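Local coordinates for protein lasso peptide isopeptidase AtxE2 (Asticcacaulis excentricus, PDB 5TXE) that hydrolyses the isopeptide bond of the threaded lasso peptides astexin-2 and astexin-3, turning them into linear peptides, at residues A[560-563]-A[564-568]. The protein carries 1 engineered substitution. Residues are numbered along the deposited sequence; the frame is centred on the assembly and turned at random.
Sequences VMNG and PRISG
Asn562 and Ile566 meet where a tight turn runs into helix 563-570, their side chains crossing at about a right angle. The methyl CG2 of Ile566 lies against the amide, 3.7 Å from Asn562 CG, with CB of Asn562 alongside. It reaches there because CG2 stands anti to the backbone N of Ile566, while CG1 turns back beside that nitrogen (chi1 -72°). The amide is gripped at both ends. Its OD1 is hydrogen-bonded to NE2 of His214, and ND2 to the carbonyl of Ala558 and the backbone of the bound astexin-3 peptide, which should fix its rotation. Asn562 is important for activity and contacts this lasso substrate; Ile566 also packs on the peptide backbone and on Trp116, a second residue important for activity.

Gly563 makes the corner. It closes a type I beta turn from Val560 to Gly563, its N 3.2 Å from Val560 O, and then takes a positive phi (76°), which favours glycine at this position, before Pro564. Its carbonyl accepts a direct bond from the residue four further on: Ser567 N to Gly563 O, 3.0 Å, and CB of Ser567 packs on the same oxygen. One residue earlier the same spacing is bridged by a water, which donates to Asn562 O at 2.8 Å and accepts from Ile566 N at 2.9 Å, so this N-H has a partner.

The corner links helix 555-560 to helix 563-570 in the prolyl oligopeptidase-family region, with Ser567 touching Ser559 of the former, while the loop carrying His214 and that carrying Trp116 pack against Ile566.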
loop_
_atom_site.group_PDB
_atom_site.type_symbol
_atom_site.label_atom_id
_atom_site.label_comp_id
_atom_site.label_asym_id
_atom_site.label_seq_id
_atom_site.Cartn_x
_atom_site.Cartn_y
_atom_site.Cartn_z
ATOM N N VAL A 560 3.314 18.011 18.573
ATOM C CA VAL A 560 4.599 18.738 18.516
ATOM C C VAL A 560 5.371 18.456 17.192
ATOM O O VAL A 560 5.682 19.379 16.465
ATOM C CB VAL A 560 5.440 18.485 19.731
ATOM C CG1 VAL A 560 6.740 19.297 19.678
ATOM C CG2 VAL A 560 4.700 18.843 21.026
ATOM N N MET A 561 5.594 17.193 16.861
ATOM C CA MET A 561 6.435 16.823 15.776
ATOM C C MET A 561 5.816 16.983 14.409
ATOM O O MET A 561 6.516 16.933 13.394
ATOM C CB MET A 561 6.948 15.395 15.977
ATOM C CG MET A 561 7.944 15.303 17.143
ATOM S SD MET A 561 9.266 16.542 17.199
ATOM C CE MET A 561 9.939 15.989 15.685
ATOM N N ASN A 562 4.508 17.080 14.358
ATOM C CA ASN A 562 3.828 17.371 13.134
ATOM C C ASN A 562 3.894 18.844 12.753
ATOM O O ASN A 562 3.623 19.147 11.632
ATOM C CB ASN A 562 2.348 16.975 13.218
ATOM C CG ASN A 562 2.103 15.524 12.853
ATOM O OD1 ASN A 562 2.822 14.922 12.064
ATOM N ND2 ASN A 562 1.094 14.943 13.465
ATOM N N GLY A 563 4.161 19.741 13.703
ATOM C CA GLY A 563 4.071 21.175 13.447
ATOM C C GLY A 563 2.636 21.658 13.415
ATOM O O GLY A 563 1.707 20.849 13.344
ATOM N N PRO A 564 2.456 22.971 13.365
ATOM C CA PRO A 564 1.108 23.477 13.691
ATOM C C PRO A 564 0.055 23.242 12.645
ATOM O O PRO A 564 -1.130 23.119 12.973
ATOM C CB PRO A 564 1.320 24.969 13.922
ATOM C CG PRO A 564 2.762 25.225 13.672
ATOM C CD PRO A 564 3.513 23.951 13.592
ATOM N N ARG A 565 0.470 23.114 11.399
ATOM C CA ARG A 565 -0.471 22.889 10.303
ATOM C C ARG A 565 -1.119 21.500 10.349
ATOM O O ARG A 565 -2.347 21.376 10.388
ATOM C CB ARG A 565 0.235 23.092 9.005
ATOM C CG ARG A 565 -0.408 22.601 7.731
ATOM C CD ARG A 565 -1.779 23.170 7.542
ATOM N NE ARG A 565 -1.728 24.585 7.252
ATOM C CZ ARG A 565 -1.483 25.107 6.055
ATOM N NH1 ARG A 565 -1.209 24.331 5.024
ATOM N NH2 ARG A 565 -1.492 26.427 5.915
ATOM N N ILE A 566 -0.311 20.452 10.328
ATOM C CA ILE A 566 -0.851 19.131 10.398
ATOM C C ILE A 566 -1.495 18.846 11.757
ATOM O O ILE A 566 -2.536 18.188 11.796
ATOM C CB ILE A 566 0.179 18.064 10.026
ATOM C CG1 ILE A 566 0.437 18.138 8.512
ATOM C CG2 ILE A 566 -0.333 16.662 10.323
ATOM C CD1 ILE A 566 1.696 17.395 8.090
ATOM N N SER A 567 -0.862 19.318 12.839
ATOM C CA SER A 567 -1.426 19.164 14.146
ATOM C C SER A 567 -2.880 19.699 14.212
ATOM O O SER A 567 -3.789 19.032 14.714
ATOM C CB SER A 567 -0.570 19.858 15.204
ATOM O OG SER A 567 -1.262 19.861 16.443
ATOM N N GLY A 568 -3.067 20.910 13.730
ATOM C CA GLY A 568 -4.388 21.545 13.660
ATOM C C GLY A 568 -5.367 20.771 12.778
ATOM O O GLY A 568 -6.517 20.581 13.152
HETATM O O HOH W 1 2.485 20.742 9.626
#